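Local coordinates for NTP_transf_2 domain-containing protein (Capnocytophaga granulosa, PDB 6WT9) that synthesises the cyclic dinucleotide 3',3'-c-di-GMP from two GTP molecules as the second messenger of a CBASS antiphage defence system, at residues L100-D105 with I189-W194; K43-A48 with N287-V292; S163-C168 with I178-M183; A273-I278 with P293-Q298. All coordinates share one frame; numbering follows the deposited sequence.

How the contacts relate
Contacts 1, 2 and 4 are buried, whereas contact 3 is only partly so, with exposed residues along one flank. Contacts 1 and 3 belong to one mixed sheet: strands 185-194 and 176-180 are neighbours, and the two contacts touch where Ile189 CD1 meets Ile178 CG2 at 4.0 Å. Contacts 2 and 4 lie on the opposite side of the chain's centre from both, share helix 291-304, and have centres 14 Å apart. Chemistry follows place: a ladder of backbone hydrogen bonds holds contact 1, a single cross-strand bond and a covered tyrosine ring mark contact 3, and side-chain polar groups beside aliphatic packing join the helical segments of contacts 2 and 4.

Contact 1: residues L100-D105 with I189-W194; sequences LLVISD and IVIANW
Val190 fits between Leu100 and Val102 in a parallel strand pair, 98-104 with 185-194, within the mixed sheet of the nucleotidyltransferase fold. The backbone evidence is four hydrogen bonds. Val190 N donates to Leu100 O at 2.9 Å, and Val190 O accepts from Val102 N at 2.7 Å, with a C=O...N angle of 177°. Ala192 repeats the pattern two residues on, giving its N-H to Val102 O and receiving Ser104 N on its carbonyl. This last bond is the longest, 3.1 Å from Ser104 N to Ala192 O, and is also the most bent, at 152° about the hydrogen.

Aliphatic packing follows the register on both faces. Leu101 and Val190 run side by side, and Leu101 CD2 lies 3.6 Å from Val190 CB. On the other face Val102 CB meets Ile191 CD1 at 3.7 Å, while its CG2 leans on Ile189 CG2. Helices 54-71 and 147-164 cover that second face; Ser104 OG is hydrogen-bonded there to Asp149.

An aromatic contact closes the pair at its C-terminal end. Ile103 crosses Trp194 at about a right angle. Its CG2 methyl, anti to the backbone N, lies over the face of the five-membered ring in a CH-pi contact, 3.5 Å from the centroid and 13° off the normal, and Ile103 CD1 reaches Trp194 CZ2 at 3.8 Å.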
loop_
_atom_site.group_PDB
_atom_site.type_symbol
_atom_site.label_atom_id
_atom_site.label_comp_id
_atom_site.label_asym_id
_atom_site.label_seq_id
_atom_site.Cartn_x
_atom_site.Cartn_y
_atom_site.Cartn_z
ATOM N N LEU A 100 5.125 -6.823 9.827
ATOM C CA LEU A 100 4.815 -7.037 11.232
ATOM C C LEU A 100 5.693 -6.117 12.067
ATOM O O LEU A 100 6.922 -6.249 12.052
ATOM C CB LEU A 100 5.040 -8.498 11.625
ATOM C CG LEU A 100 4.914 -8.802 13.116
ATOM C CD1 LEU A 100 3.483 -8.591 13.581
ATOM C CD2 LEU A 100 5.387 -10.212 13.415
ATOM N N LEU A 101 5.064 -5.189 12.784
ATOM C CA LEU A 101 5.780 -4.259 13.647
ATOM C C LEU A 101 5.900 -4.837 15.050
ATOM O O LEU A 101 4.907 -5.296 15.626
ATOM C CB LEU A 101 5.070 -2.906 13.689
ATOM C CG LEU A 101 5.195 -2.038 12.436
ATOM C CD1 LEU A 101 4.287 -0.829 12.530
ATOM C CD2 LEU A 101 6.634 -1.602 12.250
ATOM N N VAL A 102 7.114 -4.820 15.591
ATOM C CA VAL A 102 7.394 -5.282 16.946
ATOM C C VAL A 102 7.761 -4.047 17.760
ATOM O O VAL A 102 8.879 -3.531 17.659
ATOM C CB VAL A 102 8.511 -6.332 16.978
ATOM C CG1 VAL A 102 8.702 -6.857 18.390
ATOM C CG2 VAL A 102 8.203 -7.469 16.010
ATOM N N ILE A 103 6.822 -3.568 18.571
ATOM C CA ILE A 103 6.942 -2.287 19.255
ATOM C C ILE A 103 7.124 -2.541 20.745
ATOM O O ILE A 103 6.320 -3.251 21.362
ATOM C CB ILE A 103 5.713 -1.400 18.991
ATOM C CG1 ILE A 103 5.285 -1.519 17.527
ATOM C CG2 ILE A 103 6.016 0.052 19.338
ATOM C CD1 ILE A 103 4.049 -0.716 17.179
ATOM N N SER A 104 8.172 -1.954 21.321
ATOM C CA SER A 104 8.452 -2.129 22.740
ATOM C C SER A 104 7.469 -1.337 23.593
ATOM O O SER A 104 7.115 -0.201 23.269
ATOM C CB SER A 104 9.881 -1.692 23.062
ATOM O OG SER A 104 10.830 -2.579 22.497
ATOM N N ASP A 105 7.042 -1.944 24.701
ATOM C CA ASP A 105 6.119 -1.314 25.635
ATOM C C ASP A 105 6.780 -0.259 26.511
ATOM O O ASP A 105 6.119 0.282 27.404
ATOM C CB ASP A 105 5.470 -2.377 26.526
ATOM C CG ASP A 105 4.867 -3.513 25.730
ATOM O OD1 ASP A 105 4.910 -3.450 24.484
ATOM O OD2 ASP A 105 4.353 -4.469 26.349
ATOM N N ILE A 189 9.540 -8.102 9.144
ATOM C CA ILE A 189 9.454 -7.891 10.585
ATOM C C ILE A 189 10.305 -6.679 10.932
ATOM O O ILE A 189 11.514 -6.668 10.670
ATOM C CB ILE A 189 9.910 -9.131 11.373
ATOM C CG1 ILE A 189 8.989 -10.323 11.095
ATOM C CG2 ILE A 189 9.957 -8.830 12.863
ATOM C CD1 ILE A 189 9.419 -11.191 9.926
ATOM N N VAL A 190 9.681 -5.668 11.532
ATOM C CA VAL A 190 10.327 -4.394 11.827
ATOM C C VAL A 190 10.327 -4.178 13.335
ATOM O O VAL A 190 9.301 -4.375 13.996
ATOM C CB VAL A 190 9.622 -3.232 11.104
ATOM C CG1 VAL A 190 10.292 -1.912 11.435
ATOM C CG2 VAL A 190 9.615 -3.469 9.602
ATOM N N ILE A 191 11.475 -3.766 13.872
ATOM C CA ILE A 191 11.652 -3.514 15.298
ATOM C C ILE A 191 11.541 -2.016 15.540
ATOM O O ILE A 191 12.220 -1.223 14.877
ATOM C CB ILE A 191 13.008 -4.051 15.789
ATOM C CG1 ILE A 191 13.174 -5.525 15.408
ATOM C CG2 ILE A 191 13.158 -3.854 17.288
ATOM C CD1 ILE A 191 12.089 -6.427 15.953
ATOM N N ALA A 192 10.696 -1.620 16.493
ATOM C CA ALA A 192 10.449 -0.207 16.739
ATOM C C ALA A 192 10.047 0.001 18.196
ATOM O O ALA A 192 9.897 -0.953 18.966
ATOM C CB ALA A 192 9.373 0.333 15.789
ATOM N N ASN A 193 9.885 1.270 18.569
ATOM C CA ASN A 193 9.319 1.652 19.856
ATOM C C ASN A 193 8.477 2.907 19.666
ATOM O O ASN A 193 8.536 3.571 18.627
ATOM C CB ASN A 193 10.407 1.877 20.916
ATOM C CG ASN A 193 11.218 3.133 20.666
ATOM O OD1 ASN A 193 11.435 3.532 19.522
ATOM N ND2 ASN A 193 11.676 3.762 21.741
ATOM N N TRP A 194 7.681 3.230 20.682
ATOM C CA TRP A 194 6.812 4.397 20.628
ATOM C C TRP A 194 7.602 5.676 20.873
ATOM O O TRP A 194 8.515 5.711 21.702
ATOM C CB TRP A 194 5.692 4.283 21.664
ATOM C CG TRP A 194 4.788 3.109 21.465
ATOM C CD1 TRP A 194 4.731 1.980 22.227
ATOM C CD2 TRP A 194 3.808 2.947 20.433
ATOM N NE1 TRP A 194 3.776 1.125 21.736
ATOM C CE2 TRP A 194 3.194 1.696 20.635
ATOM C CE3 TRP A 194 3.390 3.738 19.360
ATOM C CZ2 TRP A 194 2.185 1.216 19.803
ATOM C CZ3 TRP A 194 2.385 3.261 18.534
ATOM C CH2 TRP A 194 1.795 2.012 18.761
#

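Contact 2: residues K43-A48 with N287-V292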
loop_
_atom_site.group_PDB
_atom_site.type_symbol
_atom_site.label_atom_id
_atom_site.label_comp_id
_atom_site.label_asym_id
_atom_site.label_seq_id
_atom_site.Cartn_x
_atom_site.Cartn_y
_atom_site.Cartn_z
ATOM N N LYS A 43 -12.741 -3.524 -18.852
ATOM C CA LYS A 43 -12.281 -4.633 -18.020
ATOM C C LYS A 43 -11.024 -4.250 -17.253
ATOM O O LYS A 43 -10.914 -4.501 -16.048
ATOM C CB LYS A 43 -12.007 -5.866 -18.882
ATOM C CG LYS A 43 -13.207 -6.452 -19.595
ATOM C CD LYS A 43 -12.776 -7.666 -20.408
ATOM C CE LYS A 43 -13.935 -8.299 -21.150
ATOM N NZ LYS A 43 -13.489 -9.504 -21.907
ATOM N N TYR A 44 -10.057 -3.647 -17.948
ATOM C CA TYR A 44 -8.794 -3.290 -17.314
ATOM C C TYR A 44 -8.999 -2.245 -16.226
ATOM O O TYR A 44 -8.435 -2.362 -15.133
ATOM C CB TYR A 44 -7.809 -2.791 -18.372
ATOM C CG TYR A 44 -6.475 -2.344 -17.822
ATOM C CD1 TYR A 44 -5.553 -3.267 -17.348
ATOM C CD2 TYR A 44 -6.132 -0.999 -17.788
ATOM C CE1 TYR A 44 -4.331 -2.863 -16.848
ATOM C CE2 TYR A 44 -4.913 -0.586 -17.291
ATOM C CZ TYR A 44 -4.016 -1.521 -16.823
ATOM O OH TYR A 44 -2.799 -1.112 -16.326
ATOM N N ILE A 45 -9.814 -1.225 -16.501
ATOM C CA ILE A 45 -10.055 -0.178 -15.514
ATOM C C ILE A 45 -10.803 -0.735 -14.309
ATOM O O ILE A 45 -10.461 -0.438 -13.159
ATOM C CB ILE A 45 -10.814 0.996 -16.159
ATOM C CG1 ILE A 45 -9.981 1.620 -17.280
ATOM C CG2 ILE A 45 -11.160 2.048 -15.116
ATOM C CD1 ILE A 45 -10.761 2.584 -18.146
ATOM N N THR A 46 -11.829 -1.556 -14.550
ATOM C CA THR A 46 -12.625 -2.085 -13.445
ATOM C C THR A 46 -11.802 -3.008 -12.557
ATOM O O THR A 46 -11.919 -2.961 -11.327
ATOM C CB THR A 46 -13.854 -2.821 -13.979
ATOM O OG1 THR A 46 -14.639 -1.932 -14.782
ATOM C CG2 THR A 46 -14.705 -3.328 -12.828
ATOM N N LEU A 47 -10.961 -3.853 -13.157
ATOM C CA LEU A 47 -10.140 -4.755 -12.357
ATOM C C LEU A 47 -9.015 -4.013 -11.648
ATOM O O LEU A 47 -8.655 -4.372 -10.522
ATOM C CB LEU A 47 -9.574 -5.874 -13.231
ATOM C CG LEU A 47 -8.873 -6.996 -12.464
ATOM C CD1 LEU A 47 -9.774 -7.518 -11.356
ATOM C CD2 LEU A 47 -8.467 -8.122 -13.402
ATOM N N ALA A 48 -8.457 -2.976 -12.278
ATOM C CA ALA A 48 -7.395 -2.203 -11.642
ATOM C C ALA A 48 -7.892 -1.425 -10.432
ATOM O O ALA A 48 -7.077 -1.011 -9.602
ATOM C CB ALA A 48 -6.757 -1.245 -12.650
ATOM N N ASN A 287 -19.079 7.205 -10.371
ATOM C CA ASN A 287 -18.936 5.776 -10.598
ATOM C C ASN A 287 -17.470 5.444 -10.872
ATOM O O ASN A 287 -16.599 6.319 -10.902
ATOM C CB ASN A 287 -19.862 5.308 -11.727
ATOM C CG ASN A 287 -19.527 5.926 -13.083
ATOM O OD1 ASN A 287 -18.373 5.962 -13.509
ATOM N ND2 ASN A 287 -20.556 6.399 -13.777
ATOM N N LYS A 288 -17.195 4.154 -11.082
ATOM C CA LYS A 288 -15.816 3.698 -11.225
ATOM C C LYS A 288 -15.119 4.372 -12.402
ATOM O O LYS A 288 -13.957 4.778 -12.294
ATOM C CB LYS A 288 -15.783 2.177 -11.377
ATOM C CG LYS A 288 -16.779 1.643 -12.393
ATOM C CD LYS A 288 -16.766 0.128 -12.459
ATOM C CE LYS A 288 -17.823 -0.381 -13.431
ATOM N NZ LYS A 288 -17.788 -1.861 -13.580
ATOM N N TYR A 289 -15.816 4.515 -13.531
ATOM C CA TYR A 289 -15.182 5.081 -14.718
ATOM C C TYR A 289 -14.939 6.577 -14.562
ATOM O O TYR A 289 -13.922 7.098 -15.032
ATOM C CB TYR A 289 -16.038 4.794 -15.949
ATOM C CG TYR A 289 -16.255 3.320 -16.179
ATOM C CD1 TYR A 289 -15.235 2.408 -15.948
ATOM C CD2 TYR A 289 -17.484 2.837 -16.605
ATOM C CE1 TYR A 289 -15.427 1.056 -16.150
ATOM C CE2 TYR A 289 -17.686 1.488 -16.810
ATOM C CZ TYR A 289 -16.655 0.603 -16.581
ATOM O OH TYR A 289 -16.853 -0.742 -16.781
ATOM N N GLN A 290 -15.858 7.283 -13.902
ATOM C CA GLN A 290 -15.709 8.719 -13.700
ATOM C C GLN A 290 -14.579 9.068 -12.742
ATOM O O GLN A 290 -14.201 10.241 -12.661
ATOM C CB GLN A 290 -17.026 9.308 -13.195
ATOM C CG GLN A 290 -18.166 9.189 -14.196
ATOM C CD GLN A 290 -19.525 9.366 -13.556
ATOM O OE1 GLN A 290 -19.687 9.173 -12.351
ATOM N NE2 GLN A 290 -20.515 9.733 -14.362
ATOM N N LEU A 291 -14.032 8.090 -12.017
ATOM C CA LEU A 291 -12.874 8.363 -11.176
ATOM C C LEU A 291 -11.626 8.663 -11.998
ATOM O O LEU A 291 -10.704 9.307 -11.485
ATOM C CB LEU A 291 -12.613 7.183 -10.239
ATOM C CG LEU A 291 -13.740 6.832 -9.265
ATOM C CD1 LEU A 291 -13.389 5.596 -8.454
ATOM C CD2 LEU A 291 -14.043 8.010 -8.348
ATOM N N VAL A 292 -11.579 8.227 -13.254
ATOM C CA VAL A 292 -10.411 8.445 -14.107
ATOM C C VAL A 292 -10.286 9.922 -14.475
ATOM O O VAL A 292 -9.193 10.487 -14.318
ATOM C CB VAL A 292 -10.456 7.549 -15.357
ATOM C CG1 VAL A 292 -9.300 7.879 -16.291
ATOM C CG2 VAL A 292 -10.415 6.083 -14.957
#
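Thr46 on helix 40-49 meets Lys288 and Tyr289 in the turn that leads into helix 291-304. That turn carries an Asx motif: Asn287 OD1 accepts from Gln290 N at 2.9 Å. Gln290 OE1 accepts in turn from Asn287 N, also at 2.9 Å, a reciprocal pair across the turn.

The close part of the contact surrounds Thr46 OG1. This atom lies near the plane of the Tyr289 ring, at its edge, 3.4 Å from Tyr289 CE1 and 3.2 Å from Tyr289 OH. Lys288 NZ adds a weak hydrogen bond to Thr46 OG1, 3.4 Å long. The lysine CG takes the position between backbone N and carbonyl carbon (chi1 48°), which sets CG over the centre of the Tyr289 ring; the chain then runs extended to Thr46. Stronger polar partners lie beyond the two segments: Thr46 OG1 bonds to Leu42 O, and Tyr289 OH to Asp35. Lys288 NZ donates to Asn33 and forms a salt bridge with Asp35, whose negative charge would probably stabilise the ammonium group.

The hydrophobic part is more widely spaced, although it is buried against helix 327-347, where Ile343 and Leu347 touch Ile45. Ile45, Tyr289 and Val292 are all buried, whereas Lys288 is partly exposed. Ile45 projects toward the turn with a single methyl in reach: CG2 is 4.2 Å from Tyr289 CD1 at the ring edge and 4.1 Å from Val292 CG2.

Contact 3: residues S163-C168 with I178-M183; sequences SVYEIC and ITNKSM
Strands 167-169 and 176-180 form an antiparallel beta hairpin in which Thr179 N donates to Ile167 O at 3.1 Å, bent to 148° about the hydrogen, beside the non-hydrogen-bonded pair Cys168 and Ile178. Tyr165, the first residue to leave helical geometry after helix 147-164, carries the main side-chain contact. Ile178 CD1 sits centrally over its ring, 3.7 Å from the centroid and 8° off the normal, a CH-pi contact. The opposite face is covered by Val164 CG1, so a methyl lies on each side of the ring. Ile178 reaches it with CG1 between backbone N and carbonyl carbon (chi1 68°), while its CG2 turns to Cys168 SG at 4.0 Å. A water links Tyr165 OH, 2.9 Å away, with Asn180 ND2, which donates to it. Asn180 OD1 accepts from the backbone N of Met183, a selenomethionine, which stands well above the carbonyl plane, an Asx motif at the start of the turn.

On the exposed flank, Ile167 CG2 touches Thr179 OG1 at 3.5 Å, a hydroxyl hydrogen-bonded to Asp186, and the aliphatic part of Lys181 crosses the end of Ile167. Glu166 OE2 stands 4.3 Å from Lys181 NZ, beyond salt-bridge range, so any attraction is probably modest.

Val67 of helix 54-71 touches both Tyr165 and Ile178, Leu161 of helix 147-164 touches Cys168 and Ile178, and strand 185-194 pairs alongside, where Ile178 packs on Val187 and Ile189.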
loop_
_atom_site.group_PDB
_atom_site.type_symbol
_atom_site.label_atom_id
_atom_site.label_comp_id
_atom_site.label_asym_id
_atom_site.label_seq_id
_atom_site.Cartn_x
_atom_site.Cartn_y
_atom_site.Cartn_z
ATOM N N SER A 163 15.497 -19.903 12.856
ATOM C CA SER A 163 15.320 -21.275 13.305
ATOM C C SER A 163 13.993 -21.882 12.871
ATOM O O SER A 163 13.868 -23.112 12.852
ATOM C CB SER A 163 15.434 -21.340 14.830
ATOM O OG SER A 163 14.818 -22.506 15.334
ATOM N N VAL A 164 13.009 -21.060 12.522
ATOM C CA VAL A 164 11.694 -21.544 12.126
ATOM C C VAL A 164 11.555 -21.626 10.610
ATOM O O VAL A 164 11.013 -22.600 10.087
ATOM C CB VAL A 164 10.594 -20.649 12.736
ATOM C CG1 VAL A 164 9.252 -20.938 12.089
ATOM C CG2 VAL A 164 10.520 -20.861 14.237
ATOM N N TYR A 165 12.051 -20.625 9.893
ATOM C CA TYR A 165 11.878 -20.528 8.450
ATOM C C TYR A 165 13.215 -20.731 7.753
ATOM O O TYR A 165 14.198 -20.054 8.076
ATOM C CB TYR A 165 11.279 -19.172 8.067
ATOM C CG TYR A 165 9.934 -18.903 8.701
ATOM C CD1 TYR A 165 8.786 -19.522 8.223
ATOM C CD2 TYR A 165 9.809 -18.028 9.771
ATOM C CE1 TYR A 165 7.553 -19.280 8.796
ATOM C CE2 TYR A 165 8.577 -17.778 10.350
ATOM C CZ TYR A 165 7.453 -18.408 9.856
ATOM O OH TYR A 165 6.223 -18.171 10.422
ATOM N N GLU A 166 13.245 -21.664 6.797
ATOM C CA GLU A 166 14.471 -21.921 6.046
ATOM C C GLU A 166 14.915 -20.683 5.279
ATOM O O GLU A 166 16.115 -20.397 5.187
ATOM C CB GLU A 166 14.269 -23.098 5.089
ATOM C CG GLU A 166 14.189 -24.464 5.760
ATOM C CD GLU A 166 12.881 -24.690 6.499
ATOM O OE1 GLU A 166 12.822 -25.619 7.332
ATOM O OE2 GLU A 166 11.914 -23.939 6.248
ATOM N N ILE A 167 13.965 -19.937 4.724
ATOM C CA ILE A 167 14.245 -18.699 4.009
ATOM C C ILE A 167 14.038 -17.559 5.001
ATOM O O ILE A 167 12.903 -17.207 5.336
ATOM C CB ILE A 167 13.358 -18.548 2.771
ATOM C CG1 ILE A 167 13.519 -19.761 1.853
ATOM C CG2 ILE A 167 13.696 -17.264 2.028
ATOM C CD1 ILE A 167 12.625 -19.728 0.633
ATOM N N CYS A 168 15.139 -16.979 5.475
ATOM C CA CYS A 168 15.097 -15.898 6.456
ATOM C C CYS A 168 16.234 -14.933 6.150
ATOM O O CYS A 168 17.407 -15.289 6.291
ATOM C CB CYS A 168 15.206 -16.438 7.881
ATOM S SG CYS A 168 15.206 -15.162 9.161
ATOM N N ILE A 178 11.047 -13.014 6.006
ATOM C CA ILE A 178 10.909 -14.461 6.049
ATOM C C ILE A 178 9.982 -14.898 4.924
ATOM O O ILE A 178 9.204 -14.111 4.378
ATOM C CB ILE A 178 10.386 -14.968 7.412
ATOM C CG1 ILE A 178 8.934 -14.531 7.644
ATOM C CG2 ILE A 178 11.286 -14.488 8.541
ATOM C CD1 ILE A 178 7.898 -15.609 7.337
ATOM N N THR A 179 10.068 -16.182 4.591
ATOM C CA THR A 179 9.199 -16.798 3.598
ATOM C C THR A 179 8.567 -18.035 4.216
ATOM O O THR A 179 9.276 -18.969 4.603
ATOM C CB THR A 179 9.971 -17.170 2.330
ATOM O OG1 THR A 179 10.458 -15.979 1.698
ATOM C CG2 THR A 179 9.073 -17.926 1.359
ATOM N N ASN A 180 7.243 -18.030 4.326
ATOM C CA ASN A 180 6.496 -19.215 4.737
ATOM C C ASN A 180 6.345 -20.096 3.503
ATOM O O ASN A 180 5.464 -19.871 2.671
ATOM C CB ASN A 180 5.145 -18.822 5.325
ATOM C CG ASN A 180 4.438 -19.983 6.008
ATOM O OD1 ASN A 180 4.435 -21.108 5.508
ATOM N ND2 ASN A 180 3.833 -19.710 7.159
ATOM N N LYS A 181 7.220 -21.097 3.373
ATOM C CA LYS A 181 7.205 -21.937 2.181
ATOM C C LYS A 181 5.936 -22.774 2.093
ATOM O O LYS A 181 5.523 -23.157 0.991
ATOM C CB LYS A 181 8.438 -22.841 2.153
ATOM C CG LYS A 181 9.758 -22.087 2.171
ATOM C CD LYS A 181 10.911 -22.969 1.717
ATOM C CE LYS A 181 11.013 -24.233 2.553
ATOM N NZ LYS A 181 12.151 -25.090 2.117
ATOM N N SER A 182 5.306 -23.069 3.233
ATOM C CA SER A 182 4.054 -23.817 3.208
ATOM C C SER A 182 2.921 -22.998 2.607
ATOM O O SER A 182 2.032 -23.558 1.955
ATOM C CB SER A 182 3.689 -24.273 4.622
ATOM O OG SER A 182 2.445 -24.952 4.633
HETATM N N MSE A 183 2.937 -21.683 2.803
HETATM C CA MSE A 183 1.863 -20.821 2.324
HETATM C C MSE A 183 2.262 -20.016 1.095
HETATM O O MSE A 183 1.408 -19.466 0.403
HETATM C CB MSE A 183 1.416 -19.864 3.430
HETATM C CG MSE A 183 1.038 -20.539 4.732
HETATM SE SE MSE A 183 0.329 -19.261 6.018
HETATM C CE MSE A 183 -1.271 -18.718 5.044
HETATM O O HOH W 1 4.308 -16.884 8.604
#

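Contact 4: residues A273-I278 with P293-Q298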
loop_
_atom_site.group_PDB
_atom_site.type_symbol
_atom_site.label_atom_id
_atom_site.label_comp_id
_atom_site.label_asym_id
_atom_site.label_seq_id
_atom_site.Cartn_x
_atom_site.Cartn_y
_atom_site.Cartn_z
ATOM N N ALA A 273 -1.090 9.681 -0.605
ATOM C CA ALA A 273 -1.241 11.097 -0.284
ATOM C C ALA A 273 -1.896 11.862 -1.426
ATOM O O ALA A 273 -2.697 12.776 -1.192
ATOM C CB ALA A 273 0.120 11.704 0.054
ATOM N N ILE A 274 -1.561 11.508 -2.670
ATOM C CA ILE A 274 -2.129 12.204 -3.823
ATOM C C ILE A 274 -3.640 12.004 -3.871
ATOM O O ILE A 274 -4.406 12.956 -4.066
ATOM C CB ILE A 274 -1.451 11.729 -5.121
ATOM C CG1 ILE A 274 0.004 12.191 -5.162
ATOM C CG2 ILE A 274 -2.209 12.232 -6.340
ATOM C CD1 ILE A 274 0.761 11.723 -6.382
ATOM N N CYS A 275 -4.091 10.762 -3.685
ATOM C CA CYS A 275 -5.522 10.482 -3.725
ATOM C C CYS A 275 -6.228 11.027 -2.489
ATOM O O CYS A 275 -7.335 11.569 -2.590
ATOM C CB CYS A 275 -5.754 8.978 -3.861
ATOM S SG CYS A 275 -5.070 8.266 -5.374
ATOM N N TYR A 276 -5.600 10.894 -1.318
ATOM C CA TYR A 276 -6.176 11.413 -0.083
ATOM C C TYR A 276 -6.339 12.926 -0.116
ATOM O O TYR A 276 -7.183 13.464 0.607
ATOM C CB TYR A 276 -5.300 11.002 1.105
ATOM C CG TYR A 276 -5.885 11.320 2.463
ATOM C CD1 TYR A 276 -6.857 10.505 3.027
ATOM C CD2 TYR A 276 -5.453 12.427 3.187
ATOM C CE1 TYR A 276 -7.391 10.784 4.270
ATOM C CE2 TYR A 276 -5.982 12.715 4.431
ATOM C CZ TYR A 276 -6.951 11.889 4.968
ATOM O OH TYR A 276 -7.483 12.168 6.208
ATOM N N ASN A 277 -5.555 13.621 -0.943
ATOM C CA ASN A 277 -5.659 15.071 -1.044
ATOM C C ASN A 277 -6.896 15.517 -1.815
ATOM O O ASN A 277 -7.328 16.663 -1.654
ATOM C CB ASN A 277 -4.398 15.634 -1.701
ATOM C CG ASN A 277 -4.436 17.142 -1.846
ATOM O OD1 ASN A 277 -4.841 17.664 -2.883
ATOM N ND2 ASN A 277 -4.011 17.852 -0.806
ATOM N N ILE A 278 -7.479 14.644 -2.637
ATOM C CA ILE A 278 -8.651 15.016 -3.421
ATOM C C ILE A 278 -9.836 15.246 -2.493
ATOM O O ILE A 278 -10.145 14.411 -1.632
ATOM C CB ILE A 278 -8.969 13.936 -4.466
ATOM C CG1 ILE A 278 -7.765 13.710 -5.381
ATOM C CG2 ILE A 278 -10.204 14.327 -5.272
ATOM C CD1 ILE A 278 -7.944 12.559 -6.350
ATOM N N PRO A 293 -11.339 10.598 -14.961
ATOM C CA PRO A 293 -11.207 12.049 -15.192
ATOM C C PRO A 293 -10.910 12.833 -13.926
ATOM O O PRO A 293 -10.261 13.885 -13.990
ATOM C CB PRO A 293 -12.569 12.441 -15.784
ATOM C CG PRO A 293 -13.124 11.179 -16.334
ATOM C CD PRO A 293 -12.648 10.099 -15.427
ATOM N N ILE A 294 -11.370 12.347 -12.771
ATOM C CA ILE A 294 -11.097 13.027 -11.511
ATOM C C ILE A 294 -9.630 12.872 -11.127
ATOM O O ILE A 294 -8.996 13.819 -10.646
ATOM C CB ILE A 294 -12.041 12.500 -10.418
ATOM C CG1 ILE A 294 -13.476 12.920 -10.739
ATOM C CG2 ILE A 294 -11.616 12.997 -9.042
ATOM C CD1 ILE A 294 -14.513 12.225 -9.912
ATOM N N LEU A 295 -9.064 11.682 -11.339
ATOM C CA LEU A 295 -7.632 11.501 -11.122
ATOM C C LEU A 295 -6.822 12.331 -12.109
ATOM O O LEU A 295 -5.757 12.858 -11.764
ATOM C CB LEU A 295 -7.265 10.022 -11.233
ATOM C CG LEU A 295 -7.677 9.153 -10.045
ATOM C CD1 LEU A 295 -7.414 7.684 -10.327
ATOM C CD2 LEU A 295 -6.936 9.596 -8.792
ATOM N N TYR A 296 -7.314 12.462 -13.343
ATOM C CA TYR A 296 -6.629 13.298 -14.323
ATOM C C TYR A 296 -6.591 14.752 -13.871
ATOM O O TYR A 296 -5.545 15.410 -13.944
ATOM C CB TYR A 296 -7.311 13.177 -15.686
ATOM C CG TYR A 296 -6.753 14.119 -16.727
ATOM C CD1 TYR A 296 -5.582 13.813 -17.410
ATOM C CD2 TYR A 296 -7.391 15.315 -17.024
ATOM C CE1 TYR A 296 -5.064 14.670 -18.358
ATOM C CE2 TYR A 296 -6.881 16.179 -17.973
ATOM C CZ TYR A 296 -5.718 15.852 -18.635
ATOM O OH TYR A 296 -5.206 16.707 -19.579
ATOM N N GLU A 297 -7.727 15.273 -13.399
ATOM C CA GLU A 297 -7.775 16.666 -12.963
ATOM C C GLU A 297 -6.844 16.911 -11.784
ATOM O O GLU A 297 -6.160 17.940 -11.726
ATOM C CB GLU A 297 -9.205 17.058 -12.594
ATOM C CG GLU A 297 -9.356 18.531 -12.251
ATOM C CD GLU A 297 -10.508 18.803 -11.308
ATOM O OE1 GLU A 297 -10.386 19.725 -10.475
ATOM O OE2 GLU A 297 -11.531 18.092 -11.395
ATOM N N GLN A 298 -6.806 15.978 -10.829
ATOM C CA GLN A 298 -5.917 16.130 -9.683
ATOM C C GLN A 298 -4.454 16.107 -10.113
ATOM O O GLN A 298 -3.664 16.971 -9.715
ATOM C CB GLN A 298 -6.194 15.033 -8.656
ATOM C CG GLN A 298 -5.116 14.892 -7.581
ATOM C CD GLN A 298 -5.171 15.988 -6.526
ATOM O OE1 GLN A 298 -5.963 16.926 -6.622
ATOM N NE2 GLN A 298 -4.330 15.865 -5.505
#
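Gln298 lays its aliphatic stem and amide against Ile278, whose CG1 is 3.6 Å from both CG and CD of the glutamine. The contact joins residues 273-278, on and near helix 268-276, to helix 291-304 in the helical part of the protein. Gln298 CG is anti to the backbone N (chi1 166°) and the chain then bends at chi2, which brings the amide across to Asn277. There Gln298 NE2 donates to Asn277 OD1 at 3.2 Å in a fairly straight bond. It approaches the Asn277 carbonyl from the side, at a C=O...N angle of 113°, somewhat out of its plane. The acceptor lies near the amide plane of Gln298, and the two amide planes are 35° apart.

Apolar groups fill in beside this bond. Ile278 CD1 reaches Leu295 CD2 at 4.0 Å, and the same methyl of Leu295 meets Cys275 SG at 4.1 Å. Helix 245-259 covers this side, with Leu253 on Cys275 and Phe252 on Leu295.

Lys308 donates to Asn277 OD1 and, weakly, to Gln298 OE1. The buried glutamine amide is thus engaged at both nitrogen and oxygen, which supports its modelled orientation, and the lysine charge would probably polarise both carbonyls.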